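Local coordinates for protein coenzyme A transferase (Yersinia pestis, PDB 3QLI) that probably transfers coenzyme A from an acyl-CoA to a carboxylic acid such as acetate, and is a potential virulence factor, at residues A[128-132]-A[317-321]; A[261-267]-A[291-297]. All blocks are in the same frame, centred on the assembly; numbering follows the deposited sequence.

Interaction 1. Residues A[128-132]-A[317-321]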
# COMPACT_ATOMS: atom_id res chain seq x y z
N PHE A 128 8.03 -2.19 7.35
CA PHE A 128 8.22 -2.52 8.76
C PHE A 128 7.25 -3.64 9.16
O PHE A 128 7.61 -4.53 9.92
CB PHE A 128 8.03 -1.25 9.61
CG PHE A 128 8.21 -1.47 11.11
CD1 PHE A 128 9.29 -2.16 11.61
CD2 PHE A 128 7.28 -0.92 12.00
CE1 PHE A 128 9.45 -2.35 12.99
CE2 PHE A 128 7.43 -1.08 13.38
CZ PHE A 128 8.52 -1.80 13.88
N HIS A 129 6.03 -3.63 8.61
CA HIS A 129 5.03 -4.64 8.98
C HIS A 129 5.42 -6.05 8.58
O HIS A 129 4.87 -7.03 9.10
CB HIS A 129 3.61 -4.29 8.49
CG HIS A 129 3.42 -4.46 7.01
ND1 HIS A 129 3.34 -3.39 6.14
CD2 HIS A 129 3.25 -5.57 6.25
CE1 HIS A 129 3.15 -3.83 4.91
NE2 HIS A 129 3.10 -5.15 4.94
N GLN A 130 6.37 -6.17 7.64
CA GLN A 130 6.84 -7.48 7.17
C GLN A 130 8.20 -7.86 7.76
O GLN A 130 8.78 -8.88 7.39
CB GLN A 130 6.93 -7.50 5.63
CG GLN A 130 5.58 -7.32 4.98
CD GLN A 130 5.66 -6.98 3.49
OE1 GLN A 130 6.73 -6.64 2.97
NE2 GLN A 130 4.53 -7.06 2.82
N ALA A 131 8.70 -7.05 8.69
CA ALA A 131 10.03 -7.26 9.26
C ALA A 131 10.24 -8.64 9.90
O ALA A 131 11.31 -9.23 9.73
CB ALA A 131 10.40 -6.16 10.26
N PRO A 132 9.24 -9.16 10.62
CA PRO A 132 9.49 -10.47 11.25
C PRO A 132 9.80 -11.53 10.20
O PRO A 132 10.79 -12.25 10.31
CB PRO A 132 8.16 -10.76 11.98
CG PRO A 132 7.57 -9.38 12.25
CD PRO A 132 7.92 -8.61 10.99
N VAL A 317 4.72 -6.75 15.22
CA VAL A 317 4.40 -5.71 14.24
C VAL A 317 3.56 -6.24 13.08
O VAL A 317 2.77 -5.50 12.49
CB VAL A 317 5.67 -4.99 13.73
CG1 VAL A 317 6.60 -5.99 13.00
CG2 VAL A 317 5.30 -3.79 12.85
N ASP A 318 3.68 -7.53 12.77
CA ASP A 318 2.89 -8.08 11.67
C ASP A 318 1.42 -8.23 12.05
O ASP A 318 0.57 -8.46 11.19
CB ASP A 318 3.48 -9.41 11.15
CG ASP A 318 3.67 -10.45 12.24
OD1 ASP A 318 4.15 -10.13 13.36
OD2 ASP A 318 3.35 -11.63 11.98
N TYR A 319 1.11 -8.09 13.34
CA TYR A 319 -0.29 -7.97 13.79
C TYR A 319 -0.68 -6.50 13.87
O TYR A 319 -1.67 -6.06 13.27
CB TYR A 319 -0.46 -8.63 15.16
CG TYR A 319 -1.82 -8.44 15.82
CD1 TYR A 319 -2.86 -9.33 15.58
CD2 TYR A 319 -2.07 -7.39 16.71
CE1 TYR A 319 -4.10 -9.18 16.18
CE2 TYR A 319 -3.31 -7.23 17.31
CZ TYR A 319 -4.32 -8.14 17.04
OH TYR A 319 -5.56 -8.00 17.64
N VAL A 320 0.09 -5.75 14.64
CA VAL A 320 -0.29 -4.39 14.97
C VAL A 320 -0.43 -3.52 13.72
O VAL A 320 -1.37 -2.72 13.62
CB VAL A 320 0.73 -3.74 15.91
CG1 VAL A 320 0.45 -2.24 16.06
CG2 VAL A 320 0.73 -4.46 17.27
N ASN A 321 0.51 -3.68 12.79
CA ASN A 321 0.53 -2.85 11.59
C ASN A 321 -0.14 -3.50 10.38
O ASN A 321 0.02 -3.03 9.26
CB ASN A 321 1.98 -2.45 11.21
CG ASN A 321 2.51 -1.32 12.07
OD1 ASN A 321 2.43 -1.38 13.29
ND2 ASN A 321 3.02 -0.26 11.42

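Interaction 2. Residues A[261-267]-A[291-297]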
# COMPACT_ATOMS: atom_id res chain seq x y z
N ILE A 261 -6.65 2.20 22.49
CA ILE A 261 -5.33 2.37 21.89
C ILE A 261 -4.96 1.14 21.07
O ILE A 261 -5.01 0.02 21.56
CB ILE A 261 -4.23 2.59 22.96
CG1 ILE A 261 -4.37 3.98 23.61
CG2 ILE A 261 -2.83 2.45 22.34
CD1 ILE A 261 -3.42 4.19 24.78
N HIS A 262 -4.61 1.37 19.81
CA HIS A 262 -3.96 0.36 18.97
C HIS A 262 -2.99 1.12 18.10
O HIS A 262 -3.36 1.69 17.06
CB HIS A 262 -4.98 -0.40 18.12
CG HIS A 262 -4.37 -1.43 17.22
ND1 HIS A 262 -4.51 -2.79 17.42
CD2 HIS A 262 -3.61 -1.30 16.10
CE1 HIS A 262 -3.87 -3.44 16.47
NE2 HIS A 262 -3.32 -2.56 15.65
N THR A 263 -1.74 1.16 18.54
CA THR A 263 -0.77 2.09 18.00
C THR A 263 0.50 1.32 17.65
O THR A 263 0.74 0.24 18.19
CB THR A 263 -0.48 3.18 19.04
OG1 THR A 263 0.32 4.22 18.45
CG2 THR A 263 0.22 2.58 20.29
N GLU A 264 1.29 1.85 16.72
CA GLU A 264 2.59 1.23 16.45
C GLU A 264 3.53 1.55 17.60
O GLU A 264 3.99 0.64 18.30
CB GLU A 264 3.17 1.72 15.13
CG GLU A 264 4.51 1.06 14.77
CD GLU A 264 5.22 1.81 13.65
OE1 GLU A 264 4.64 1.91 12.54
OE2 GLU A 264 6.34 2.31 13.88
N VAL A 265 3.81 2.83 17.81
CA VAL A 265 4.64 3.24 18.94
C VAL A 265 3.79 3.75 20.11
O VAL A 265 2.87 4.57 19.93
CB VAL A 265 5.68 4.33 18.54
CG1 VAL A 265 4.99 5.60 18.17
CG2 VAL A 265 6.66 4.60 19.70
N LEU A 266 4.10 3.27 21.31
CA LEU A 266 3.47 3.79 22.52
C LEU A 266 4.32 4.94 23.05
O LEU A 266 5.53 4.78 23.26
CB LEU A 266 3.34 2.71 23.59
CG LEU A 266 2.58 3.05 24.88
CD1 LEU A 266 1.11 3.33 24.58
CD2 LEU A 266 2.70 1.90 25.89
N ASN A 267 3.69 6.10 23.24
CA ASN A 267 4.38 7.33 23.62
C ASN A 267 3.86 7.88 24.95
O ASN A 267 2.81 7.45 25.44
CB ASN A 267 4.24 8.40 22.52
CG ASN A 267 2.81 8.87 22.34
OD1 ASN A 267 1.90 8.42 23.04
ND2 ASN A 267 2.60 9.79 21.41
N SER A 291 -4.51 -1.84 25.95
CA SER A 291 -3.86 -0.94 25.00
C SER A 291 -2.78 -1.72 24.27
O SER A 291 -1.88 -2.29 24.89
CB SER A 291 -3.24 0.26 25.72
OG SER A 291 -4.23 1.09 26.32
N VAL A 292 -2.88 -1.77 22.94
CA VAL A 292 -1.95 -2.55 22.11
C VAL A 292 -0.93 -1.65 21.44
O VAL A 292 -1.28 -0.57 20.94
CB VAL A 292 -2.73 -3.37 21.05
CG1 VAL A 292 -1.79 -3.94 20.00
CG2 VAL A 292 -3.53 -4.49 21.73
N PHE A 293 0.34 -2.09 21.44
CA PHE A 293 1.43 -1.36 20.79
C PHE A 293 2.50 -2.37 20.35
O PHE A 293 2.49 -3.51 20.81
CB PHE A 293 2.06 -0.33 21.75
CG PHE A 293 2.87 -0.95 22.87
CD1 PHE A 293 4.26 -0.95 22.82
CD2 PHE A 293 2.24 -1.55 23.96
CE1 PHE A 293 5.02 -1.53 23.84
CE2 PHE A 293 2.98 -2.13 24.99
CZ PHE A 293 4.37 -2.12 24.94
N THR A 294 3.40 -1.97 19.46
CA THR A 294 4.45 -2.89 19.03
C THR A 294 5.86 -2.52 19.53
O THR A 294 6.69 -3.41 19.71
CB THR A 294 4.43 -3.14 17.50
OG1 THR A 294 4.97 -4.44 17.23
CG2 THR A 294 5.22 -2.08 16.72
N PHE A 295 6.12 -1.24 19.76
CA PHE A 295 7.29 -0.84 20.54
C PHE A 295 7.02 0.51 21.23
O PHE A 295 6.11 1.26 20.83
CB PHE A 295 8.59 -0.88 19.71
CG PHE A 295 8.80 0.32 18.80
CD1 PHE A 295 9.69 1.32 19.16
CD2 PHE A 295 8.12 0.43 17.60
CE1 PHE A 295 9.89 2.43 18.35
CE2 PHE A 295 8.32 1.53 16.76
CZ PHE A 295 9.21 2.52 17.14
N ALA A 296 7.80 0.81 22.27
CA ALA A 296 7.55 2.00 23.08
C ALA A 296 8.78 2.90 23.14
O ALA A 296 9.90 2.41 23.24
CB ALA A 296 7.16 1.60 24.48
N MET A 297 8.56 4.21 23.11
CA MET A 297 9.64 5.19 23.26
C MET A 297 9.12 6.29 24.16
O MET A 297 7.96 6.64 24.07
CB MET A 297 10.01 5.80 21.90
CG MET A 297 10.62 4.79 20.90
SD MET A 297 11.35 5.60 19.45
CE MET A 297 9.92 6.12 18.55

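Interaction 1. Residues A[128-132]-A[317-321]
One face of the Phe128 ring is covered by Val317 CG2, a CH-pi contact in which the methyl stands 3.8 Å from the ring centroid and is displaced toward the rim, closest to CE2. The side-chain amide of Asn321 approaches the same ring obliquely, and Phe75 meets it from elsewhere in the chain. Val317 splits its two methyls between neighbours: with CG2 trans to the backbone N and CG1 set between N and the carbonyl carbon (chi1 63°), one branch goes to the phenylalanine while CG1 lies against Pro132 CD at 3.6 Å and comes equally near the Phe128 carbonyl oxygen.

The contact joins the 3-10 turn 128-130, which leads into helix 131-139, to the single-turn helix 317-320. It ties the part of the fold built on the parallel sheet of strands 41-44 to 201-204 to the part built on the mixed sheet that includes strands 237-240 and 332-337, beside Glu264. No hydrogen bond crosses it; the backbones come close enough for a bent CA-H...O contact, Asp318 CA to His129 O at 3.4 Å. The Asp318 carboxylate rests with OD1 3.7 Å from Pro132 CG on the more exposed side. His129 CB packs on Asn321 CB at 3.7 Å, while Asn321 ND2 hydrogen-bonds both Glu264, the residue seen covalently linked to CoA, and Asp365, two acceptors that would favour one orientation of the amide.

Interaction 2. Residues A[261-267]-A[291-297]
Segments 261-267 and 291-297 run side by side in parallel, bridged at His262-Val292 and again at Val265-Phe295 and Leu266-Ala296, with an irregular step between. The last two pairs form a two-stranded parallel sheet, and strand 265-266, helix 268-276 and strand 295-296 make a beta-alpha-beta crossover. At the step, Glu264 O receives two N-H groups, Thr294 N at 2.9 Å and Phe295 N at 3.2 Å, the latter nearly in line with the C=O bond. This double grip fixes the backbone of the residue that has been seen covalently bound to CoA.

The Glu264 side chain starts away from segment 291-297, yet its extended chain (chi1 -178°, chi2 -166°) carries OE2 to the edge of the Phe295 ring, 3.6 Å from CE2, with carboxylate and ring planes 29° apart. Its CG touches Thr294 CG2, and OE1 hydrogen-bonds Asn321 ND2. Val265 CG2 lies over one face of the Phe295 ring, offset toward its rim, and also meets the terminal CE of Met297, whose chain crosses it at about a right angle. On the face that carries Leu266 and Ala296, their CB atoms pack together; Leu266 CD2 also sits over the Phe293 ring, 4.1 Å from its centroid. At the start of the segments, the His262 ring lies alongside Val292, and its NE2 bonds to Val320 O. Thr263 OG1 turns back within its own segment and donates to Val265 O at 3.0 Å.

In the fold
From the N terminus, the chain completes the parallel sheet of strands 41-44 to 201-204, with 128-132 coming, in sequence, between strands 94-98 and 143-148, and then enters the second half. There 261-267 and 291-297 pair across a short excursion that contains helix 268-276, so interaction 2 closes a small loop. The chain goes on through strand 312-314 to 317-321, where interaction 1 closes a far longer loop that encloses the smaller one. The two contacts also touch through 317-321, where Val317 packs on Thr294. Helix 317-320 therefore lies between the turn 128-130 and the paired segments carrying the glutamate that has been seen covalently linked to CoA.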